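Local structure of lovastatin nonaketide synthase, polyketide synthase component (Aspergillus terreus, 7CPX) at residues M115-L120 against K514-P519; L475-K480 against W509-K514; P519-I524 against Y893-F898; A523-S528 against F887-A892. The protein builds the nonaketide precursor of lovastatin, dihydromonacolin L, as a multidomain iterative polyketide synthase that condenses, methylates and reduces malonyl-derived units. The protein carries 2 engineered substitutions. All blocks are in the same frame, centred on the assembly; numbering follows the deposited sequence.

Contact 1. Residues M115-L120 against K514-P519; sequences MRIQDL and KRSVLP
At a seam of the ketosynthase, the first turn of helix 117-120 meets the extended segment 514-519, and Ser516 and Gln118 carry the junction. Arg116 is the N-cap residue. The amide just after it, Ile117 N, donates to Ser516 OG over 2.7 Å at an N-H...O angle of 145°. Serine suits this place because its hydroxyl can accept from one group and donate to another: OG also gives a weak bond to Met115 O at 3.3 Å. The methylene CB of Ser516 rests on Ile117 CG2 at 3.8 Å, and Ile117 also packs on Phe167 and Phe168 of helix 159-168.

At the next residue, Gln118 bends at chi2 (72°), which folds its amide back over the backbone of Val517. Val517 N donates to Gln118 OE1 at 3.3 Å, approaching from above the carbonyl plane. Gln118 NE2 is placed against Val517 O, but so closely that the length of this bond is doubtful. Arg116 runs its CG past Arg515 O at 3.3 Å, and its NH1 is bonded to Arg513 O. Lys514 turns away to a salt bridge with Asp264.

Amides at the start of a helix lack acceptors within the helix itself, and a serine from a distant segment supplying one is typical of a loop docked on a helix N-terminus, here between the ketosynthase and its C-terminal extension.

Contact 2. Residues L475-K480 against W509-K514; sequences LVLSAK and WSLLRK
Leu511 of helix 504-513 points its side chain at the outer edge of strand 475-479, where Val476 is the nearest residue along the backbone. The two axes pass 7.1 Å apart at 45°, close enough for leucine and valine branches to interlock. Starting from the helix, Leu511 CB lies 3.8 Å from Val476 CG2 and also rests against Val476 O, the carbonyl that CG then passes as well. There the side chain forks. CD1 reaches Leu475 CG at 3.5 Å, while CD2 meets Leu477 CD2 at 3.8 Å, so the tip straddles the two strand residues that flank Val476. With chi1 at -78°, CG stands opposite the helical carbonyl carbon, and this sends the fork out across the strand.

Val476 answers from its own side with both methyls: CG2 lies against the Leu511 carbonyl, and CG1 touches Leu512 CD2 at 3.4 Å, the two side chains crossing at about a right angle. Trp895 of helix 883-898 closes in on Val476 and Leu512, and Leu485 and Met489 of helix 482-498 lie against Leu477.

No hydrogen bond joins the two segments. Branched aliphatic residues fit such a place because they fill it without polar groups to satisfy; the attachment of this helix to the strand therefore rests on dispersion and on burial from water.

Contact 3. Residues P519-I524 against Y893-F898; sequences PFRRAI and YLWERF
Glu896 of helix 883-898 reaches across to strand 520-524 and sets its carboxylate beside the backbone at Ala523. The helix and strand run antiparallel, their axes 7.7 Å apart at 173°. Extended beyond CG (chi2 180°), Glu896 brings OE2 to Ala523 N, a weak bond with an N-H...O angle of only 116°; its modelled length of 2.5 Å is doubtful at this resolution. Backbone bonds to the neighbouring strands serve Arg521, with Ser546, and Arg522, with Leu477, whereas Ala523 N has Glu896 OE2 as its partner across this contact.

The same OE2 lies 3.8 Å from Arg522 NE, a long salt bridge. Arg522 has stronger partners. Its NE donates to Ala523 O at 3.1 Å, with the acceptor close to the guanidinium plane, and its NH1 is taken by Ile544 O. On the helix side, Glu896 O accepts a hydrogen bond from Ser546 OG, while Arg521 CD passes it at 3.3 Å.

Trp895 fills the apolar share. The extended aliphatic chain of Arg521 crosses its ring obliquely, with CD over one face and CB 3.6 Å from CZ3. Tryptophan offers the broad surface that a long arginine stem can lie on.

The chemistry is mixed: a single carboxylate oxygen draws on an amide and a more distant guanidinium, whose nearby positive charge would probably favour the ionised glutamate, while carbon contacts do the rest.

Contact 4. Residues A523-S528 against F887-A892; sequences AIVGHS and FSRALA
Val525 and Ala892 mark the close-packed side of this contact, where the chain leaving strand 520-524 lies along helix 883-898. The methyl of Ala892 faces that of Ala523; with so small a side chain on each side, strand and helix backbones can come near, the CA atoms of these two alanines 5.2 Å apart. Val525 follows, its CG2 against Arg889 CB at 3.6 Å. The other methyl, CG1, held anti to the backbone N (chi1 175°), reaches Ser888 CB at 3.9 Å. Ser888, Arg889 and Ala892 thus present neighbouring positions on about one helical turn, and the valine fork fits over them. Pro474 adds cover to Ser888 and Ala892.

The looser side belongs to Arg889, which is exposed. Its chain bends at chi3 (-58°), bringing one face of the guanidinium over Val525 CG1, with NH2 4.1 Å away. This is a distant, offset contact, and NH1 has a weak, long ion pair with Glu878. Arginine suits such a border, since its stem can pack while its charged end stays near water.

The contact is thus graded in polarity: small apolar residues let strand end and helix close up on the inside, and the arginine keeps its charge at the margin.

Overall arrangement
The four contacts follow one another across one region far from the annotated catalytic residues. Centres of contacts 1 and 2 lie about 8 Å apart, 2 and 3 about 9 Å, 3 and 4 about 11 Å, and 1 and 4 about 20 Å. Contact 2 is nested within the loop closed by contact 1; contacts 3 and 4 follow, sharing strand 520-524 and helix 883-898. Strands 475-479 and 520-524 are neighbours in a three-stranded antiparallel sheet, consistent with the ketosynthase-to-acyltransferase linker of such synthases. Loop 514-519 meets the ketosynthase in contact 1, and the sheet meets the acyl transferase helix in contacts 3 and 4, consistent with a role in positioning the two domains.

Contact 1. Residues M115-L120 against K514-P519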
loop_
_atom_site.group_PDB
_atom_site.type_symbol
_atom_site.label_atom_id
_atom_site.label_comp_id
_atom_site.label_asym_id
_atom_site.label_seq_id
_atom_site.Cartn_x
_atom_site.Cartn_y
_atom_site.Cartn_z
ATOM N N MET A 115 14.679 22.824 -47.695
ATOM C CA MET A 115 15.856 23.351 -47.022
ATOM C C MET A 115 16.728 22.216 -46.519
ATOM O O MET A 115 16.227 21.227 -45.976
ATOM C CB MET A 115 15.459 24.243 -45.852
ATOM C CG MET A 115 14.781 25.524 -46.267
ATOM S SD MET A 115 14.194 26.455 -44.848
ATOM C CE MET A 115 13.750 27.992 -45.636
ATOM N N ARG A 116 18.036 22.367 -46.700
ATOM C CA ARG A 116 18.990 21.426 -46.138
ATOM C C ARG A 116 19.316 21.818 -44.705
ATOM O O ARG A 116 19.503 22.998 -44.397
ATOM C CB ARG A 116 20.269 21.391 -46.974
ATOM C CG ARG A 116 20.039 21.238 -48.466
ATOM C CD ARG A 116 21.335 20.894 -49.183
ATOM N NE ARG A 116 22.373 21.888 -48.940
ATOM C CZ ARG A 116 22.609 22.939 -49.714
ATOM N NH1 ARG A 116 21.900 23.170 -50.807
ATOM N NH2 ARG A 116 23.583 23.783 -49.384
ATOM N N ILE A 117 19.380 20.818 -43.825
ATOM C CA ILE A 117 19.736 21.087 -42.437
ATOM C C ILE A 117 21.103 21.748 -42.360
ATOM O O ILE A 117 21.358 22.571 -41.474
ATOM C CB ILE A 117 19.691 19.786 -41.612
ATOM C CG1 ILE A 117 19.889 20.091 -40.128
ATOM C CG2 ILE A 117 20.756 18.815 -42.091
ATOM C CD1 ILE A 117 19.678 18.895 -39.228
ATOM N N GLN A 118 22.004 21.403 -43.283
ATOM C CA GLN A 118 23.312 22.047 -43.317
ATOM C C GLN A 118 23.181 23.535 -43.610
ATOM O O GLN A 118 23.881 24.360 -43.009
ATOM C CB GLN A 118 24.203 21.376 -44.362
ATOM C CG GLN A 118 24.647 19.967 -44.001
ATOM C CD GLN A 118 23.525 18.952 -44.096
ATOM O OE1 GLN A 118 22.499 19.201 -44.729
ATOM N NE2 GLN A 118 23.712 17.802 -43.461
ATOM N N ASP A 119 22.292 23.900 -44.536
ATOM C CA ASP A 119 22.115 25.309 -44.872
ATOM C C ASP A 119 21.631 26.101 -43.665
ATOM O O ASP A 119 22.139 27.192 -43.383
ATOM C CB ASP A 119 21.133 25.449 -46.034
ATOM C CG ASP A 119 20.986 26.884 -46.504
ATOM O OD1 ASP A 119 21.730 27.756 -46.010
ATOM O OD2 ASP A 119 20.125 27.139 -47.372
ATOM N N LEU A 120 20.646 25.568 -42.940
ATOM C CA LEU A 120 20.149 26.231 -41.743
ATOM C C LEU A 120 21.057 26.020 -40.541
ATOM O O LEU A 120 20.978 26.790 -39.579
ATOM C CB LEU A 120 18.745 25.728 -41.410
ATOM C CG LEU A 120 17.711 25.837 -42.529
ATOM C CD1 LEU A 120 16.437 25.119 -42.133
ATOM C CD2 LEU A 120 17.424 27.291 -42.857
ATOM N N LYS A 514 17.407 21.107 -52.426
ATOM C CA LYS A 514 16.329 21.442 -51.502
ATOM C C LYS A 514 16.028 20.312 -50.524
ATOM O O LYS A 514 14.934 20.268 -49.953
ATOM C CB LYS A 514 15.066 21.814 -52.282
ATOM C CG LYS A 514 15.283 22.865 -53.365
ATOM C CD LYS A 514 15.670 24.221 -52.787
ATOM C CE LYS A 514 14.458 24.972 -52.263
ATOM N NZ LYS A 514 14.850 26.157 -51.453
ATOM N N ARG A 515 16.968 19.394 -50.321
ATOM C CA ARG A 515 16.793 18.310 -49.366
ATOM C C ARG A 515 18.092 18.098 -48.606
ATOM O O ARG A 515 19.179 18.185 -49.180
ATOM C CB ARG A 515 16.361 17.015 -50.063
ATOM C CG ARG A 515 14.937 17.060 -50.597
ATOM C CD ARG A 515 13.924 16.641 -49.556
ATOM N NE ARG A 515 14.028 15.221 -49.240
ATOM C CZ ARG A 515 13.010 14.445 -48.893
ATOM N NH1 ARG A 515 11.772 14.911 -48.834
ATOM N NH2 ARG A 515 13.235 13.166 -48.608
ATOM N N SER A 516 17.966 17.814 -47.314
ATOM C CA SER A 516 19.127 17.751 -46.440
ATOM C C SER A 516 20.033 16.584 -46.809
ATOM O O SER A 516 19.572 15.526 -47.245
ATOM C CB SER A 516 18.681 17.621 -44.986
ATOM O OG SER A 516 17.900 18.735 -44.592
ATOM N N VAL A 517 21.332 16.788 -46.627
ATOM C CA VAL A 517 22.329 15.735 -46.781
ATOM C C VAL A 517 22.605 15.135 -45.412
ATOM O O VAL A 517 22.695 15.852 -44.409
ATOM C CB VAL A 517 23.617 16.283 -47.420
ATOM C CG1 VAL A 517 24.666 15.188 -47.516
ATOM C CG2 VAL A 517 23.327 16.860 -48.794
ATOM N N LEU A 518 22.747 13.819 -45.369
ATOM C CA LEU A 518 22.889 13.070 -44.132
ATOM C C LEU A 518 24.007 12.051 -44.275
ATOM O O LEU A 518 24.384 11.683 -45.393
ATOM C CB LEU A 518 21.568 12.376 -43.769
ATOM C CG LEU A 518 20.412 13.359 -43.556
ATOM C CD1 LEU A 518 19.092 12.638 -43.377
ATOM C CD2 LEU A 518 20.681 14.252 -42.359
ATOM N N PRO A 519 24.571 11.579 -43.151
ATOM C CA PRO A 519 25.777 10.740 -43.213
ATOM C C PRO A 519 25.700 9.611 -44.229
ATOM O O PRO A 519 26.539 9.533 -45.132
ATOM C CB PRO A 519 25.891 10.195 -41.785
ATOM C CG PRO A 519 25.250 11.234 -40.943
ATOM C CD PRO A 519 24.124 11.795 -41.764
#

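Contact 2. Residues L475-K480 against W509-K514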
loop_
_atom_site.group_PDB
_atom_site.type_symbol
_atom_site.label_atom_id
_atom_site.label_comp_id
_atom_site.label_asym_id
_atom_site.label_seq_id
_atom_site.Cartn_x
_atom_site.Cartn_y
_atom_site.Cartn_z
ATOM N N LEU A 475 19.432 11.074 -58.717
ATOM C CA LEU A 475 18.425 11.069 -57.660
ATOM C C LEU A 475 19.131 10.717 -56.359
ATOM O O LEU A 475 19.503 9.566 -56.133
ATOM C CB LEU A 475 17.311 10.083 -57.995
ATOM C CG LEU A 475 16.129 10.002 -57.029
ATOM C CD1 LEU A 475 14.889 9.503 -57.751
ATOM C CD2 LEU A 475 16.444 9.102 -55.845
ATOM N N VAL A 476 19.328 11.711 -55.503
ATOM C CA VAL A 476 20.157 11.570 -54.310
ATOM C C VAL A 476 19.265 11.381 -53.093
ATOM O O VAL A 476 18.261 12.083 -52.924
ATOM C CB VAL A 476 21.080 12.789 -54.131
ATOM C CG1 VAL A 476 21.966 12.959 -55.348
ATOM C CG2 VAL A 476 20.265 14.049 -53.876
ATOM N N LEU A 477 19.632 10.424 -52.244
ATOM C CA LEU A 477 18.941 10.170 -50.993
ATOM C C LEU A 477 19.970 10.049 -49.880
ATOM O O LEU A 477 21.104 9.614 -50.105
ATOM C CB LEU A 477 18.098 8.896 -51.073
ATOM C CG LEU A 477 17.054 8.882 -52.190
ATOM C CD1 LEU A 477 16.463 7.497 -52.355
ATOM C CD2 LEU A 477 15.960 9.894 -51.912
ATOM N N SER A 478 19.573 10.451 -48.676
ATOM C CA SER A 478 20.476 10.400 -47.540
ATOM C C SER A 478 19.677 10.236 -46.258
ATOM O O SER A 478 18.565 10.752 -46.127
ATOM C CB SER A 478 21.347 11.656 -47.457
ATOM O OG SER A 478 20.551 12.827 -47.421
ATOM N N ALA A 479 20.272 9.519 -45.311
ATOM C CA ALA A 479 19.656 9.265 -44.020
ATOM C C ALA A 479 20.751 9.105 -42.979
ATOM O O ALA A 479 21.917 8.871 -43.305
ATOM C CB ALA A 479 18.762 8.022 -44.057
ATOM N N LYS A 480 20.362 9.248 -41.711
ATOM C CA LYS A 480 21.301 9.067 -40.614
ATOM C C LYS A 480 21.658 7.606 -40.383
ATOM O O LYS A 480 22.612 7.329 -39.648
ATOM C CB LYS A 480 20.722 9.668 -39.332
ATOM C CG LYS A 480 20.696 11.187 -39.320
ATOM C CD LYS A 480 22.005 11.767 -38.819
ATOM C CE LYS A 480 21.967 13.286 -38.815
ATOM N NZ LYS A 480 22.426 13.853 -37.518
ATOM N N TRP A 509 16.488 17.789 -58.654
ATOM C CA TRP A 509 16.993 19.073 -58.180
ATOM C C TRP A 509 16.533 19.351 -56.756
ATOM O O TRP A 509 17.292 19.902 -55.953
ATOM C CB TRP A 509 16.543 20.193 -59.114
ATOM C CG TRP A 509 16.906 21.553 -58.617
ATOM C CD1 TRP A 509 18.099 22.191 -58.776
ATOM C CD2 TRP A 509 16.069 22.446 -57.874
ATOM N NE1 TRP A 509 18.059 23.427 -58.179
ATOM C CE2 TRP A 509 16.823 23.608 -57.618
ATOM C CE3 TRP A 509 14.757 22.377 -57.401
ATOM C CZ2 TRP A 509 16.307 24.691 -56.912
ATOM C CZ3 TRP A 509 14.247 23.453 -56.700
ATOM C CH2 TRP A 509 15.020 24.593 -56.462
ATOM N N SER A 510 15.291 18.997 -56.429
ATOM C CA SER A 510 14.824 19.148 -55.057
ATOM C C SER A 510 15.594 18.231 -54.116
ATOM O O SER A 510 15.957 18.636 -53.005
ATOM C CB SER A 510 13.325 18.862 -54.979
ATOM O OG SER A 510 13.027 17.573 -55.484
ATOM N N LEU A 511 15.857 16.996 -54.546
ATOM C CA LEU A 511 16.593 16.066 -53.693
ATOM C C LEU A 511 18.032 16.512 -53.477
ATOM O O LEU A 511 18.632 16.180 -52.449
ATOM C CB LEU A 511 16.556 14.663 -54.292
ATOM C CG LEU A 511 15.249 13.902 -54.074
ATOM C CD1 LEU A 511 15.231 12.646 -54.908
ATOM C CD2 LEU A 511 15.059 13.553 -52.608
ATOM N N LEU A 512 18.601 17.254 -54.424
ATOM C CA LEU A 512 19.981 17.714 -54.299
ATOM C C LEU A 512 20.077 19.035 -53.539
ATOM O O LEU A 512 20.734 19.116 -52.498
ATOM C CB LEU A 512 20.609 17.858 -55.689
ATOM C CG LEU A 512 21.274 16.607 -56.259
ATOM C CD1 LEU A 512 21.497 16.765 -57.748
ATOM C CD2 LEU A 512 22.592 16.345 -55.551
ATOM N N ARG A 513 19.422 20.074 -54.053
ATOM C CA ARG A 513 19.568 21.427 -53.535
ATOM C C ARG A 513 18.577 21.749 -52.427
ATOM O O ARG A 513 18.876 22.583 -51.565
ATOM C CB ARG A 513 19.393 22.432 -54.678
ATOM C CG ARG A 513 20.353 23.616 -54.657
ATOM C CD ARG A 513 19.657 24.907 -54.249
ATOM N NE ARG A 513 19.470 24.998 -52.806
ATOM C CZ ARG A 513 20.324 25.578 -51.972
ATOM N NH1 ARG A 513 21.445 26.134 -52.402
ATOM N NH2 ARG A 513 20.048 25.598 -50.671
ATOM N N LYS A 514 17.407 21.107 -52.426
ATOM C CA LYS A 514 16.329 21.442 -51.502
ATOM C C LYS A 514 16.028 20.312 -50.524
ATOM O O LYS A 514 14.934 20.268 -49.953
ATOM C CB LYS A 514 15.066 21.814 -52.282
ATOM C CG LYS A 514 15.283 22.865 -53.365
ATOM C CD LYS A 514 15.670 24.221 -52.787
ATOM C CE LYS A 514 14.458 24.972 -52.263
ATOM N NZ LYS A 514 14.850 26.157 -51.453
#

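Contact 3. Residues P519-I524 against Y893-F898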
loop_
_atom_site.group_PDB
_atom_site.type_symbol
_atom_site.label_atom_id
_atom_site.label_comp_id
_atom_site.label_asym_id
_atom_site.label_seq_id
_atom_site.Cartn_x
_atom_site.Cartn_y
_atom_site.Cartn_z
ATOM N N PRO A 519 24.571 11.579 -43.151
ATOM C CA PRO A 519 25.777 10.740 -43.213
ATOM C C PRO A 519 25.700 9.611 -44.229
ATOM O O PRO A 519 26.539 9.533 -45.132
ATOM C CB PRO A 519 25.891 10.195 -41.785
ATOM C CG PRO A 519 25.250 11.234 -40.943
ATOM C CD PRO A 519 24.124 11.795 -41.764
ATOM N N PHE A 520 24.710 8.733 -44.100
ATOM C CA PHE A 520 24.560 7.631 -45.042
ATOM C C PHE A 520 23.947 8.165 -46.328
ATOM O O PHE A 520 22.857 8.744 -46.308
ATOM C CB PHE A 520 23.701 6.522 -44.440
ATOM C CG PHE A 520 24.351 5.816 -43.288
ATOM C CD1 PHE A 520 24.270 6.333 -42.008
ATOM C CD2 PHE A 520 25.051 4.640 -43.486
ATOM C CE1 PHE A 520 24.871 5.689 -40.946
ATOM C CE2 PHE A 520 25.654 3.989 -42.427
ATOM C CZ PHE A 520 25.564 4.514 -41.155
ATOM N N ARG A 521 24.646 7.974 -47.441
ATOM C CA ARG A 521 24.271 8.560 -48.717
ATOM C C ARG A 521 24.130 7.477 -49.775
ATOM O O ARG A 521 24.836 6.465 -49.751
ATOM C CB ARG A 521 25.312 9.580 -49.187
ATOM C CG ARG A 521 25.514 10.763 -48.262
ATOM C CD ARG A 521 26.717 11.583 -48.700
ATOM N NE ARG A 521 26.886 12.796 -47.912
ATOM C CZ ARG A 521 27.504 12.851 -46.740
ATOM N NH1 ARG A 521 28.009 11.769 -46.172
ATOM N NH2 ARG A 521 27.617 14.022 -46.120
ATOM N N ARG A 522 23.210 7.702 -50.709
ATOM C CA ARG A 522 23.127 6.904 -51.919
ATOM C C ARG A 522 22.646 7.796 -53.051
ATOM O O ARG A 522 21.967 8.801 -52.827
ATOM C CB ARG A 522 22.192 5.695 -51.757
ATOM C CG ARG A 522 22.045 4.832 -53.013
ATOM C CD ARG A 522 23.384 4.276 -53.496
ATOM N NE ARG A 522 23.302 3.728 -54.845
ATOM C CZ ARG A 522 23.193 2.438 -55.138
ATOM N NH1 ARG A 522 23.149 1.511 -54.194
ATOM N NH2 ARG A 522 23.129 2.067 -56.414
ATOM N N ALA A 523 23.026 7.429 -54.268
ATOM C CA ALA A 523 22.648 8.172 -55.458
ATOM C C ALA A 523 22.233 7.192 -56.541
ATOM O O ALA A 523 22.866 6.145 -56.714
ATOM C CB ALA A 523 23.799 9.056 -55.938
ATOM N N ILE A 524 21.176 7.537 -57.264
ATOM C CA ILE A 524 20.584 6.685 -58.282
ATOM C C ILE A 524 20.737 7.376 -59.627
ATOM O O ILE A 524 20.547 8.593 -59.738
ATOM C CB ILE A 524 19.101 6.402 -57.974
ATOM C CG1 ILE A 524 18.931 5.956 -56.519
ATOM C CG2 ILE A 524 18.557 5.357 -58.916
ATOM C CD1 ILE A 524 19.733 4.727 -56.141
ATOM N N TYR A 893 28.568 10.038 -57.740
ATOM C CA TYR A 893 29.763 9.753 -56.956
ATOM C C TYR A 893 30.237 11.004 -56.230
ATOM O O TYR A 893 30.559 10.958 -55.034
ATOM C CB TYR A 893 30.860 9.211 -57.872
ATOM C CG TYR A 893 31.981 8.499 -57.152
ATOM C CD1 TYR A 893 32.857 9.193 -56.334
ATOM C CD2 TYR A 893 32.171 7.132 -57.304
ATOM C CE1 TYR A 893 33.884 8.549 -55.683
ATOM C CE2 TYR A 893 33.198 6.479 -56.653
ATOM C CZ TYR A 893 34.052 7.192 -55.842
ATOM O OH TYR A 893 35.078 6.549 -55.191
ATOM N N LEU A 894 30.261 12.138 -56.934
ATOM C CA LEU A 894 30.661 13.392 -56.302
ATOM C C LEU A 894 29.788 13.700 -55.092
ATOM O O LEU A 894 30.294 14.089 -54.031
ATOM C CB LEU A 894 30.583 14.531 -57.315
ATOM C CG LEU A 894 31.761 14.669 -58.277
ATOM C CD1 LEU A 894 31.356 15.486 -59.491
ATOM C CD2 LEU A 894 32.941 15.313 -57.571
ATOM N N TRP A 895 28.473 13.539 -55.238
ATOM C CA TRP A 895 27.562 13.834 -54.138
ATOM C C TRP A 895 27.759 12.854 -52.989
ATOM O O TRP A 895 27.936 13.264 -51.839
ATOM C CB TRP A 895 26.117 13.803 -54.632
ATOM C CG TRP A 895 25.128 14.192 -53.584
ATOM C CD1 TRP A 895 24.764 15.456 -53.232
ATOM C CD2 TRP A 895 24.375 13.308 -52.746
ATOM N NE1 TRP A 895 23.830 15.418 -52.227
ATOM C CE2 TRP A 895 23.573 14.110 -51.911
ATOM C CE3 TRP A 895 24.300 11.920 -52.622
ATOM C CZ2 TRP A 895 22.708 13.568 -50.965
ATOM C CZ3 TRP A 895 23.441 11.384 -51.683
ATOM C CH2 TRP A 895 22.657 12.206 -50.866
ATOM N N GLU A 896 27.760 11.554 -53.287
ATOM C CA GLU A 896 27.943 10.562 -52.236
ATOM C C GLU A 896 29.250 10.781 -51.490
ATOM O O GLU A 896 29.374 10.384 -50.327
ATOM C CB GLU A 896 27.905 9.153 -52.828
ATOM C CG GLU A 896 26.547 8.744 -53.368
ATOM C CD GLU A 896 26.551 7.343 -53.947
ATOM O OE1 GLU A 896 27.630 6.716 -53.983
ATOM O OE2 GLU A 896 25.474 6.870 -54.367
ATOM N N ARG A 897 30.232 11.409 -52.136
ATOM C CA ARG A 897 31.508 11.646 -51.472
ATOM C C ARG A 897 31.532 12.941 -50.666
ATOM O O ARG A 897 32.081 12.957 -49.558
ATOM C CB ARG A 897 32.640 11.653 -52.501
ATOM C CG ARG A 897 33.464 10.373 -52.511
ATOM C CD ARG A 897 32.598 9.133 -52.710
ATOM N NE ARG A 897 33.347 7.905 -52.476
ATOM C CZ ARG A 897 32.845 6.686 -52.613
ATOM N NH1 ARG A 897 31.598 6.492 -53.011
ATOM N NH2 ARG A 897 33.612 5.635 -52.344
ATOM N N PHE A 898 30.959 14.029 -51.179
ATOM C CA PHE A 898 31.098 15.330 -50.526
ATOM C C PHE A 898 29.777 16.085 -50.480
ATOM O O PHE A 898 29.718 17.278 -50.787
ATOM C CB PHE A 898 32.162 16.175 -51.223
ATOM C CG PHE A 898 33.388 15.406 -51.606
ATOM C CD1 PHE A 898 34.252 14.926 -50.638
ATOM C CD2 PHE A 898 33.677 15.165 -52.936
ATOM C CE1 PHE A 898 35.382 14.216 -50.991
ATOM C CE2 PHE A 898 34.803 14.460 -53.296
ATOM C CZ PHE A 898 35.658 13.983 -52.323
#

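Contact 4. Residues A523-S528 against F887-A892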
loop_
_atom_site.group_PDB
_atom_site.type_symbol
_atom_site.label_atom_id
_atom_site.label_comp_id
_atom_site.label_asym_id
_atom_site.label_seq_id
_atom_site.Cartn_x
_atom_site.Cartn_y
_atom_site.Cartn_z
ATOM N N ALA A 523 23.026 7.429 -54.268
ATOM C CA ALA A 523 22.648 8.172 -55.458
ATOM C C ALA A 523 22.233 7.192 -56.541
ATOM O O ALA A 523 22.866 6.145 -56.714
ATOM C CB ALA A 523 23.799 9.056 -55.938
ATOM N N ILE A 524 21.176 7.537 -57.264
ATOM C CA ILE A 524 20.584 6.685 -58.282
ATOM C C ILE A 524 20.737 7.376 -59.627
ATOM O O ILE A 524 20.547 8.593 -59.738
ATOM C CB ILE A 524 19.101 6.402 -57.974
ATOM C CG1 ILE A 524 18.931 5.956 -56.519
ATOM C CG2 ILE A 524 18.557 5.357 -58.916
ATOM C CD1 ILE A 524 19.733 4.727 -56.141
ATOM N N VAL A 525 21.082 6.598 -60.648
ATOM C CA VAL A 525 21.365 7.114 -61.981
ATOM C C VAL A 525 20.259 6.654 -62.919
ATOM O O VAL A 525 19.971 5.455 -63.006
ATOM C CB VAL A 525 22.742 6.646 -62.481
ATOM C CG1 VAL A 525 22.975 7.096 -63.909
ATOM C CG2 VAL A 525 23.837 7.182 -61.574
ATOM N N GLY A 526 19.646 7.606 -63.617
ATOM C CA GLY A 526 18.599 7.293 -64.567
ATOM C C GLY A 526 18.135 8.505 -65.347
ATOM O O GLY A 526 17.875 9.564 -64.767
ATOM N N HIS A 527 18.029 8.361 -66.668
ATOM C CA HIS A 527 17.617 9.481 -67.507
ATOM C C HIS A 527 16.123 9.757 -67.382
ATOM O O HIS A 527 15.707 10.919 -67.351
ATOM C CB HIS A 527 17.980 9.205 -68.966
ATOM C CG HIS A 527 17.600 10.310 -69.901
ATOM N ND1 HIS A 527 17.302 10.093 -71.229
ATOM C CD2 HIS A 527 17.471 11.643 -69.701
ATOM C CE1 HIS A 527 17.004 11.243 -71.806
ATOM N NE2 HIS A 527 17.100 12.200 -70.900
ATOM N N SER A 528 15.309 8.711 -67.311
ATOM C CA SER A 528 13.858 8.831 -67.295
ATOM C C SER A 528 13.291 8.132 -66.063
ATOM O O SER A 528 14.023 7.577 -65.239
ATOM C CB SER A 528 13.253 8.249 -68.575
ATOM O OG SER A 528 13.546 6.867 -68.693
ATOM N N PHE A 887 27.306 10.610 -67.003
ATOM C CA PHE A 887 27.523 11.892 -66.340
ATOM C C PHE A 887 26.756 11.971 -65.025
ATOM O O PHE A 887 27.266 12.503 -64.027
ATOM C CB PHE A 887 27.123 13.038 -67.265
ATOM C CG PHE A 887 27.338 14.396 -66.668
ATOM C CD1 PHE A 887 28.595 14.975 -66.667
ATOM C CD2 PHE A 887 26.286 15.091 -66.102
ATOM C CE1 PHE A 887 28.797 16.224 -66.114
ATOM C CE2 PHE A 887 26.480 16.338 -65.549
ATOM C CZ PHE A 887 27.737 16.906 -65.554
ATOM N N SER A 888 25.527 11.451 -65.001
ATOM C CA SER A 888 24.757 11.445 -63.766
ATOM C C SER A 888 25.413 10.566 -62.712
ATOM O O SER A 888 25.338 10.877 -61.524
ATOM C CB SER A 888 23.331 10.974 -64.040
ATOM O OG SER A 888 22.580 10.895 -62.842
ATOM N N ARG A 889 26.076 9.484 -63.123
ATOM C CA ARG A 889 26.791 8.645 -62.169
ATOM C C ARG A 889 28.033 9.351 -61.649
ATOM O O ARG A 889 28.404 9.189 -60.481
ATOM C CB ARG A 889 27.161 7.313 -62.819
ATOM C CG ARG A 889 27.836 6.331 -61.876
ATOM C CD ARG A 889 28.131 5.005 -62.560
ATOM N NE ARG A 889 26.926 4.379 -63.096
ATOM C CZ ARG A 889 26.500 4.505 -64.347
ATOM N NH1 ARG A 889 27.158 5.232 -65.236
ATOM N NH2 ARG A 889 25.383 3.886 -64.716
ATOM N N ALA A 890 28.696 10.136 -62.499
ATOM C CA ALA A 890 29.811 10.944 -62.018
ATOM C C ALA A 890 29.340 11.931 -60.955
ATOM O O ALA A 890 29.951 12.058 -59.884
ATOM C CB ALA A 890 30.469 11.682 -63.184
ATOM N N LEU A 891 28.238 12.630 -61.233
ATOM C CA LEU A 891 27.688 13.554 -60.245
ATOM C C LEU A 891 27.230 12.810 -58.997
ATOM O O LEU A 891 27.344 13.323 -57.879
ATOM C CB LEU A 891 26.528 14.347 -60.848
ATOM C CG LEU A 891 26.884 15.384 -61.914
ATOM C CD1 LEU A 891 25.631 16.108 -62.376
ATOM C CD2 LEU A 891 27.913 16.377 -61.395
ATOM N N ALA A 892 26.702 11.598 -59.173
ATOM C CA ALA A 892 26.272 10.789 -58.041
ATOM C C ALA A 892 27.445 10.431 -57.143
ATOM O O ALA A 892 27.336 10.489 -55.914
ATOM C CB ALA A 892 25.587 9.523 -58.553
#